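PDB 4AWD: beta-porphyranase B from Bacteroides plebeius, which cleaves the sulfated red-algal polysaccharide porphyran at the beta-1,4 linkages between D-galactose and L-galactose-6-sulfate, releasing mostly disaccharides. Local coordinates for residues Y135-S149 with K306-K318. Numbering follows the deposited sequence.
Sequences YYETRMKASLTTMSS and KSTTYYDWVRAYK. With CA (calcium ion), chain C.
Tyr135 and Tyr317 form a hydrogen-bonded pair in which N of each residue donates to O of the other, within the antiparallel beta-sandwich (jelly roll) of the GH16 family. Here strand 135-141 runs between strand 241-249 and the consecutive strands 308-311 and 313-318. On the other face of the sheet, Tyr136 brings ring atom CD1 to 3.5 Å from Ala316 CB. Glu137 O accepts an almost straight bond (171°) from Arg315 N, while its CG lies alongside the rim of the Trp313 indole. Thr138 OG1, placed anti to the backbone N (chi1 -172°), donates to Trp313 O at 2.7 Å and also meets the edge of the Tyr311 ring. Arg139 lays CB over one indole face of Trp313, a CH-pi contact; the Arg315 guanidinium lies over the centre of the opposite face. At the corner between the two strands, Asp312 joins the sheet to the calcium site that Glu57, Asn59 and Gly94 help complete: its O and OD1 bind calcium, whereas OD2 closes a salt bridge with Arg139, accepting from NE at 2.9 Å on its anti lone pair and from NH2 at 3.0 Å from above the carboxylate plane. Met140 brings SD obliquely to Tyr311, 3.5 Å from CE2. Lys141 and Tyr310 exchange two backbone bonds. Past the strand, Leu144 N bonds Lys306 O at 2.8 Å, and Ser149 OG lies 2.7 Å from Thr309 OG1.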
ATOM      1  N   TYR A 135       3.306  -1.633 -14.041  1.00 11.65           N
ATOM      2  CA  TYR A 135       4.299  -1.095 -13.125  1.00 11.84           C
ATOM      3  C   TYR A 135       3.694   0.038 -12.289  1.00 12.28           C
ATOM      4  O   TYR A 135       2.962   0.900 -12.796  1.00 12.57           O
ATOM      5  CB  TYR A 135       5.530  -0.605 -13.898  1.00 12.23           C
ATOM      6  CG  TYR A 135       6.725  -0.281 -13.033  1.00 11.47           C
ATOM      7  CD1 TYR A 135       6.885   0.989 -12.479  1.00 12.56           C
ATOM      8  CD2 TYR A 135       7.688  -1.247 -12.759  1.00 11.99           C
ATOM      9  CE1 TYR A 135       7.992   1.303 -11.662  1.00 13.15           C
ATOM     10  CE2 TYR A 135       8.803  -0.951 -11.958  1.00 12.57           C
ATOM     11  CZ  TYR A 135       8.940   0.326 -11.404  1.00 13.53           C
ATOM     12  OH  TYR A 135      10.024   0.622 -10.614  1.00 12.97           O
ATOM     13  N   TYR A 136       3.997   0.016 -10.999  1.00 12.33           N
ATOM     14  CA  TYR A 136       3.383   0.915 -10.039  1.00 12.47           C
ATOM     15  C   TYR A 136       4.466   1.411  -9.106  1.00 12.74           C
ATOM     16  O   TYR A 136       5.303   0.628  -8.651  1.00 12.92           O
ATOM     17  CB  TYR A 136       2.301   0.162  -9.265  1.00 12.51           C
ATOM     18  CG  TYR A 136       1.223  -0.380 -10.182  1.00 12.31           C
ATOM     19  CD1 TYR A 136       0.094   0.389 -10.508  1.00 10.08           C
ATOM     20  CD2 TYR A 136       1.337  -1.646 -10.731  1.00 11.22           C
ATOM     21  CE1 TYR A 136      -0.868  -0.087 -11.363  1.00  9.19           C
ATOM     22  CE2 TYR A 136       0.361  -2.140 -11.588  1.00 12.15           C
ATOM     23  CZ  TYR A 136      -0.735  -1.354 -11.895  1.00 10.78           C
ATOM     24  OH  TYR A 136      -1.683  -1.859 -12.752  1.00 10.63           O
ATOM     25  N   GLU A 137       4.454   2.706  -8.809  1.00 12.64           N
ATOM     26  CA  GLU A 137       5.563   3.296  -8.076  1.00 12.28           C
ATOM     27  C   GLU A 137       5.143   4.585  -7.405  1.00 12.25           C
ATOM     28  O   GLU A 137       4.312   5.325  -7.941  1.00 12.66           O
ATOM     29  CB  GLU A 137       6.726   3.579  -9.038  1.00 12.41           C
ATOM     30  CG  GLU A 137       8.034   3.960  -8.343  1.00 12.78           C
ATOM     31  CD  GLU A 137       9.260   3.627  -9.165  1.00 12.23           C
ATOM     32  OE1 GLU A 137       9.610   4.408 -10.080  1.00  9.80           O
ATOM     33  OE2 GLU A 137       9.869   2.572  -8.889  1.00 13.42           O
ATOM     34  N   THR A 138       5.743   4.867  -6.251  1.00 11.50           N
ATOM     35  CA  THR A 138       5.556   6.142  -5.591  1.00 10.88           C
ATOM     36  C   THR A 138       6.887   6.670  -5.070  1.00 10.65           C
ATOM     37  O   THR A 138       7.801   5.889  -4.770  1.00 10.15           O
ATOM     38  CB  THR A 138       4.512   6.050  -4.434  1.00 11.02           C
ATOM     39  OG1 THR A 138       4.225   7.367  -3.955  1.00 12.23           O
ATOM     40  CG2 THR A 138       5.011   5.205  -3.276  1.00  9.89           C
ATOM     41  N   ARG A 139       6.988   8.002  -5.006  1.00 10.50           N
ATOM     42  CA  ARG A 139       8.055   8.700  -4.283  1.00  9.61           C
ATOM     43  C   ARG A 139       7.455   9.168  -2.952  1.00  8.56           C
ATOM     44  O   ARG A 139       6.602  10.061  -2.917  1.00  8.01           O
ATOM     45  CB  ARG A 139       8.616   9.885  -5.085  1.00 10.05           C
ATOM     46  CG  ARG A 139      10.013  10.319  -4.629  1.00 13.09           C
ATOM     47  CD  ARG A 139      10.766  11.202  -5.649  1.00 16.02           C
ATOM     48  NE  ARG A 139      10.555  12.607  -5.335  1.00 20.68           N
ATOM     49  CZ  ARG A 139      11.405  13.391  -4.679  1.00 21.30           C
ATOM     50  NH1 ARG A 139      12.592  12.949  -4.291  1.00 21.72           N
ATOM     51  NH2 ARG A 139      11.063  14.644  -4.434  1.00 23.86           N
ATOM     52  N   MET A 140       7.906   8.544  -1.865  1.00  6.83           N
ATOM     53  CA  MET A 140       7.311   8.721  -0.551  1.00  5.84           C
ATOM     54  C   MET A 140       8.364   9.125   0.475  1.00  7.03           C
ATOM     55  O   MET A 140       9.506   8.644   0.454  1.00  7.93           O
ATOM     56  CB  MET A 140       6.629   7.412  -0.083  1.00  2.00           C
ATOM     57  CG  MET A 140       5.892   7.523   1.251  1.00  5.95           C
ATOM     58  SD  MET A 140       5.233   5.927   1.744  1.00 10.99           S
ATOM     59  CE  MET A 140       6.762   5.103   2.254  1.00  4.09           C
ATOM     60  N   LYS A 141       7.977  10.006   1.382  1.00  8.82           N
ATOM     61  CA  LYS A 141       8.780  10.225   2.578  1.00 10.00           C
ATOM     62  C   LYS A 141       7.888   9.866   3.749  1.00  9.87           C
ATOM     63  O   LYS A 141       6.757  10.354   3.827  1.00  9.52           O
ATOM     64  CB  LYS A 141       9.279  11.682   2.657  1.00 10.45           C
ATOM     65  CG  LYS A 141      10.089  11.982   3.944  1.00 12.51           C
ATOM     66  CD  LYS A 141      10.958  13.246   3.857  1.00 15.79           C
ATOM     67  CE  LYS A 141      10.167  14.511   4.138  1.00 17.80           C
ATOM     68  NZ  LYS A 141      11.000  15.476   4.916  1.00 19.75           N
ATOM     69  N   ALA A 142       8.366   8.984   4.625  1.00 10.27           N
ATOM     70  CA  ALA A 142       7.537   8.520   5.769  1.00 10.99           C
ATOM     71  C   ALA A 142       7.396   9.592   6.831  1.00 11.08           C
ATOM     72  O   ALA A 142       8.280  10.426   6.986  1.00 10.56           O
ATOM     73  CB  ALA A 142       8.097   7.231   6.394  1.00 10.36           C
ATOM     74  N   SER A 143       6.276   9.561   7.554  1.00 12.04           N
ATOM     75  CA  SER A 143       6.097  10.407   8.734  1.00 12.67           C
ATOM     76  C   SER A 143       7.096   9.965   9.794  1.00 13.41           C
ATOM     77  O   SER A 143       7.413   8.770   9.868  1.00 13.78           O
ATOM     78  CB  SER A 143       4.674  10.283   9.272  1.00 12.66           C
ATOM     79  OG  SER A 143       4.417   8.955   9.704  1.00 12.20           O
ATOM     80  N   LEU A 144       7.615  10.919  10.579  1.00 13.91           N
ATOM     81  CA  LEU A 144       8.485  10.620  11.724  1.00 14.47           C
ATOM     82  C   LEU A 144       7.596  10.262  12.914  1.00 14.62           C
ATOM     83  O   LEU A 144       7.392  11.042  13.847  1.00 14.30           O
ATOM     84  CB  LEU A 144       9.431  11.782  12.043  1.00 14.64           C
ATOM     85  CG  LEU A 144      10.699  11.438  12.865  1.00 15.47           C
ATOM     86  CD1 LEU A 144      11.634  10.531  12.107  1.00 13.36           C
ATOM     87  CD2 LEU A 144      11.461  12.686  13.312  1.00 16.28           C
ATOM     88  N   THR A 145       7.101   9.034  12.869  1.00 14.97           N
ATOM     89  CA  THR A 145       5.939   8.644  13.622  1.00 15.06           C
ATOM     90  C   THR A 145       5.946   7.123  13.675  1.00 15.45           C
ATOM     91  O   THR A 145       6.561   6.485  12.813  1.00 15.67           O
ATOM     92  CB  THR A 145       4.692   9.187  12.864  1.00 15.64           C
ATOM     93  OG1 THR A 145       4.168  10.352  13.531  1.00 15.79           O
ATOM     94  CG2 THR A 145       3.629   8.161  12.685  1.00 13.40           C
ATOM     95  N   THR A 146       5.285   6.549  14.683  1.00 14.78           N
ATOM     96  CA  THR A 146       5.130   5.105  14.780  1.00 14.35           C
ATOM     97  C   THR A 146       3.870   4.579  14.072  1.00 14.14           C
ATOM     98  O   THR A 146       3.419   3.456  14.340  1.00 13.98           O
ATOM     99  CB  THR A 146       5.087   4.629  16.245  1.00 14.76           C
ATOM    100  OG1 THR A 146       4.166   5.435  16.975  1.00 15.10           O
ATOM    101  CG2 THR A 146       6.478   4.672  16.911  1.00 14.03           C
ATOM    102  N   MET A 147       3.299   5.394  13.188  1.00 13.27           N
ATOM    103  CA  MET A 147       2.238   4.954  12.276  1.00 12.67           C
ATOM    104  C   MET A 147       2.824   4.704  10.885  1.00 12.49           C
ATOM    105  O   MET A 147       3.826   5.318  10.499  1.00 12.35           O
ATOM    106  CB  MET A 147       1.084   5.962  12.225  1.00 12.17           C
ATOM    107  CG  MET A 147       0.184   5.859  13.439  1.00 11.70           C
ATOM    108  SD  MET A 147      -1.110   7.103  13.563  1.00 13.05           S
ATOM    109  CE  MET A 147      -2.170   6.655  12.182  1.00 10.52           C
ATOM    110  N   SER A 148       2.207   3.785  10.154  1.00 11.99           N
ATOM    111  CA  SER A 148       2.755   3.304   8.888  1.00 11.86           C
ATOM    112  C   SER A 148       2.701   4.373   7.806  1.00 11.37           C
ATOM    113  O   SER A 148       1.853   5.264   7.850  1.00 10.91           O
ATOM    114  CB  SER A 148       1.965   2.088   8.402  1.00 11.67           C
ATOM    115  OG  SER A 148       0.622   2.474   8.121  1.00 13.26           O
ATOM    116  N   SER A 149       3.631   4.279   6.858  1.00 11.02           N
ATOM    117  CA  SER A 149       3.538   4.974   5.577  1.00 11.18           C
ATOM    118  C   SER A 149       3.518   3.850   4.559  1.00 10.88           C
ATOM    119  O   SER A 149       4.451   3.055   4.524  1.00 11.03           O
ATOM    120  CB  SER A 149       4.758   5.869   5.335  1.00 10.76           C
ATOM    121  OG  SER A 149       4.887   6.854   6.344  1.00 11.44           O
ATOM    122  N   LYS A 306       6.313  16.746  10.708  1.00 24.39           N
ATOM    123  CA  LYS A 306       6.824  15.465  11.148  1.00 23.48           C
ATOM    124  C   LYS A 306       5.747  14.389  11.151  1.00 22.09           C
ATOM    125  O   LYS A 306       6.038  13.235  10.893  1.00 21.70           O
ATOM    126  CB  LYS A 306       7.423  15.599  12.555  1.00 24.12           C
ATOM    127  CG  LYS A 306       8.950  15.507  12.647  1.00 26.26           C
ATOM    128  CD  LYS A 306       9.712  16.595  11.877  1.00 29.68           C
ATOM    129  CE  LYS A 306      11.068  16.852  12.579  1.00 32.27           C
ATOM    130  NZ  LYS A 306      12.062  17.644  11.795  1.00 32.20           N
ATOM    131  N   SER A 307       4.508  14.767  11.448  1.00 20.54           N
ATOM    132  CA  SER A 307       3.412  13.797  11.566  1.00 19.36           C
ATOM    133  C   SER A 307       2.778  13.405  10.229  1.00 18.41           C
ATOM    134  O   SER A 307       1.809  12.649  10.194  1.00 18.62           O
ATOM    135  CB  SER A 307       2.332  14.346  12.499  1.00 19.47           C
ATOM    136  OG  SER A 307       2.889  14.706  13.746  1.00 18.92           O
ATOM    137  N   THR A 308       3.340  13.915   9.139  1.00 17.45           N
ATOM    138  CA  THR A 308       2.784  13.763   7.797  1.00 16.45           C
ATOM    139  C   THR A 308       3.594  12.790   6.944  1.00 15.76           C
ATOM    140  O   THR A 308       4.829  12.813   6.961  1.00 15.62           O
ATOM    141  CB  THR A 308       2.718  15.143   7.102  1.00 16.50           C
ATOM    142  OG1 THR A 308       1.885  16.012   7.878  1.00 17.01           O
ATOM    143  CG2 THR A 308       2.165  15.046   5.693  1.00 15.53           C
ATOM    144  N   THR A 309       2.894  11.929   6.208  1.00 14.77           N
ATOM    145  CA  THR A 309       3.536  11.120   5.187  1.00 13.56           C
ATOM    146  C   THR A 309       3.349  11.861   3.881  1.00 13.29           C
ATOM    147  O   THR A 309       2.227  12.301   3.566  1.00 12.71           O
ATOM    148  CB  THR A 309       2.926   9.700   5.081  1.00 13.49           C
ATOM    149  OG1 THR A 309       3.187   8.955   6.282  1.00 13.68           O
ATOM    150  CG2 THR A 309       3.533   8.959   3.906  1.00 12.18           C
ATOM    151  N   TYR A 310       4.434  11.998   3.122  1.00 12.75           N
ATOM    152  CA  TYR A 310       4.388  12.740   1.858  1.00 12.81           C
ATOM    153  C   TYR A 310       4.536  11.851   0.639  1.00 12.31           C
ATOM    154  O   TYR A 310       5.452  11.028   0.563  1.00 12.33           O
ATOM    155  CB  TYR A 310       5.481  13.801   1.816  1.00 13.06           C
ATOM    156  CG  TYR A 310       5.372  14.872   2.863  1.00 14.94           C
ATOM    157  CD1 TYR A 310       4.618  16.020   2.629  1.00 16.08           C
ATOM    158  CD2 TYR A 310       6.049  14.755   4.076  1.00 15.69           C
ATOM    159  CE1 TYR A 310       4.526  17.020   3.587  1.00 18.29           C
ATOM    160  CE2 TYR A 310       5.970  15.753   5.034  1.00 17.16           C
ATOM    161  CZ  TYR A 310       5.212  16.881   4.785  1.00 18.03           C
ATOM    162  OH  TYR A 310       5.119  17.867   5.737  1.00 18.68           O
ATOM    163  N   TYR A 311       3.641  12.028  -0.323  1.00 11.99           N
ATOM    164  CA  TYR A 311       3.765  11.343  -1.593  1.00 11.95           C
ATOM    165  C   TYR A 311       3.909  12.390  -2.681  1.00 12.20           C
ATOM    166  O   TYR A 311       2.963  13.136  -2.970  1.00 12.48           O
ATOM    167  CB  TYR A 311       2.542  10.455  -1.860  1.00 12.06           C
ATOM    168  CG  TYR A 311       2.255   9.450  -0.769  1.00 10.61           C
ATOM    169  CD1 TYR A 311       1.558   9.820   0.387  1.00  8.85           C
ATOM    170  CD2 TYR A 311       2.673   8.130  -0.897  1.00 10.23           C
ATOM    171  CE1 TYR A 311       1.291   8.907   1.386  1.00  8.67           C
ATOM    172  CE2 TYR A 311       2.408   7.196   0.113  1.00 11.09           C
ATOM    173  CZ  TYR A 311       1.717   7.595   1.243  1.00  9.63           C
ATOM    174  OH  TYR A 311       1.457   6.675   2.224  1.00  8.31           O
ATOM    175  N   ASP A 312       5.104  12.457  -3.259  1.00 12.19           N
ATOM    176  CA  ASP A 312       5.404  13.371  -4.363  1.00 12.28           C
ATOM    177  C   ASP A 312       4.601  12.979  -5.600  1.00 12.42           C
ATOM    178  O   ASP A 312       4.078  13.836  -6.310  1.00 12.57           O
ATOM    179  CB  ASP A 312       6.908  13.362  -4.686  1.00 12.11           C
ATOM    180  CG  ASP A 312       7.305  14.457  -5.660  1.00 11.41           C
ATOM    181  OD1 ASP A 312       6.432  15.250  -6.058  1.00  9.69           O
ATOM    182  OD2 ASP A 312       8.493  14.524  -6.035  1.00 12.10           O
ATOM    183  N   TRP A 313       4.487  11.686  -5.849  1.00 12.50           N
ATOM    184  CA  TRP A 313       3.656  11.224  -6.942  1.00 13.09           C
ATOM    185  C   TRP A 313       3.311   9.769  -6.813  1.00 13.32           C
ATOM    186  O   TRP A 313       3.949   9.026  -6.072  1.00 13.71           O
ATOM    187  CB  TRP A 313       4.319  11.478  -8.308  1.00 12.82           C
ATOM    188  CG  TRP A 313       5.790  11.164  -8.378  1.00 13.33           C
ATOM    189  CD1 TRP A 313       6.825  12.067  -8.323  1.00 14.68           C
ATOM    190  CD2 TRP A 313       6.393   9.878  -8.526  1.00 12.88           C
ATOM    191  NE1 TRP A 313       8.026  11.419  -8.446  1.00 15.17           N
ATOM    192  CE2 TRP A 313       7.791  10.075  -8.566  1.00 13.73           C
ATOM    193  CE3 TRP A 313       5.891   8.577  -8.648  1.00 14.21           C
ATOM    194  CZ2 TRP A 313       8.689   9.022  -8.706  1.00 13.94           C
ATOM    195  CZ3 TRP A 313       6.789   7.522  -8.798  1.00 13.95           C
ATOM    196  CH2 TRP A 313       8.169   7.753  -8.820  1.00 15.26           C
ATOM    197  N   VAL A 314       2.286   9.371  -7.550  1.00 13.83           N
ATOM    198  CA  VAL A 314       1.981   7.976  -7.743  1.00 14.46           C
ATOM    199  C   VAL A 314       1.956   7.792  -9.258  1.00 14.77           C
ATOM    200  O   VAL A 314       1.290   8.566  -9.962  1.00 15.21           O
ATOM    201  CB  VAL A 314       0.652   7.641  -7.058  1.00 14.74           C
ATOM    202  CG1 VAL A 314       0.048   6.364  -7.604  1.00 15.74           C
ATOM    203  CG2 VAL A 314       0.867   7.547  -5.530  1.00 14.30           C
ATOM    204  N   ARG A 315       2.711   6.827  -9.779  1.00 14.41           N
ATOM    205  CA  ARG A 315       2.761   6.661 -11.233  1.00 14.94           C
ATOM    206  C   ARG A 315       2.586   5.207 -11.645  1.00 15.03           C
ATOM    207  O   ARG A 315       3.252   4.323 -11.118  1.00 15.61           O
ATOM    208  CB  ARG A 315       4.022   7.330 -11.832  1.00 15.21           C
ATOM    209  CG  ARG A 315       4.257   8.756 -11.249  1.00 15.45           C
ATOM    210  CD  ARG A 315       5.025   9.748 -12.103  1.00 14.83           C
ATOM    211  NE  ARG A 315       6.472   9.712 -11.960  1.00 14.58           N
ATOM    212  CZ  ARG A 315       7.279  10.766 -11.769  1.00 13.24           C
ATOM    213  NH1 ARG A 315       6.824  12.005 -11.653  1.00 12.14           N
ATOM    214  NH2 ARG A 315       8.583  10.564 -11.691  1.00 13.41           N
ATOM    215  N   ALA A 316       1.641   4.958 -12.546  1.00 14.94           N
ATOM    216  CA  ALA A 316       1.365   3.597 -13.014  1.00 15.08           C
ATOM    217  C   ALA A 316       1.579   3.459 -14.521  1.00 15.18           C
ATOM    218  O   ALA A 316       1.360   4.408 -15.288  1.00 15.27           O
ATOM    219  CB  ALA A 316      -0.044   3.184 -12.651  1.00 14.24           C
ATOM    220  N   TYR A 317       1.996   2.270 -14.939  1.00 15.32           N
ATOM    221  CA  TYR A 317       2.248   2.013 -16.343  1.00 16.12           C
ATOM    222  C   TYR A 317       1.679   0.673 -16.800  1.00 17.39           C
ATOM    223  O   TYR A 317       1.459  -0.238 -16.003  1.00 17.01           O
ATOM    224  CB  TYR A 317       3.743   2.113 -16.655  1.00 15.41           C
ATOM    225  CG  TYR A 317       4.367   3.429 -16.225  1.00 15.42           C
ATOM    226  CD1 TYR A 317       4.761   3.636 -14.900  1.00 15.36           C
ATOM    227  CD2 TYR A 317       4.547   4.469 -17.128  1.00 15.40           C
ATOM    228  CE1 TYR A 317       5.319   4.832 -14.490  1.00 15.43           C
ATOM    229  CE2 TYR A 317       5.121   5.678 -16.723  1.00 16.22           C
ATOM    230  CZ  TYR A 317       5.499   5.844 -15.400  1.00 15.40           C
ATOM    231  OH  TYR A 317       6.053   7.020 -14.976  1.00 16.14           O
ATOM    232  N   LYS A 318       1.425   0.602 -18.103  1.00 19.17           N
ATOM    233  CA  LYS A 318       0.974  -0.589 -18.805  1.00 20.89           C
ATOM    234  C   LYS A 318       1.959  -0.957 -19.897  1.00 21.43           C
ATOM    235  O   LYS A 318       2.572  -0.087 -20.514  1.00 21.46           O
ATOM    236  CB  LYS A 318      -0.364  -0.295 -19.484  1.00 21.21           C
ATOM    237  CG  LYS A 318      -1.551  -1.039 -18.928  1.00 23.38           C
ATOM    238  CD  LYS A 318      -2.853  -0.295 -19.270  1.00 27.53           C
ATOM    239  CE  LYS A 318      -2.839   0.299 -20.685  1.00 28.43           C
ATOM    240  NZ  LYS A 318      -4.072   1.097 -20.959  1.00 30.88           N
TER
HETATM  241 CA    CA C1321       4.446  16.163  -7.026  1.00 17.69          CA
HETATM  242  O   HOH W   1      -1.090  -0.679 -15.069  1.00  8.00           O
HETATM  243  O   HOH W   2       7.494  13.172   7.477  1.00 30.92           O
HETATM  244  O   HOH W   3       2.203   7.911   8.729  1.00 15.63           O
HETATM  245  O   HOH W   4       5.265  15.629  -9.180  1.00  9.89           O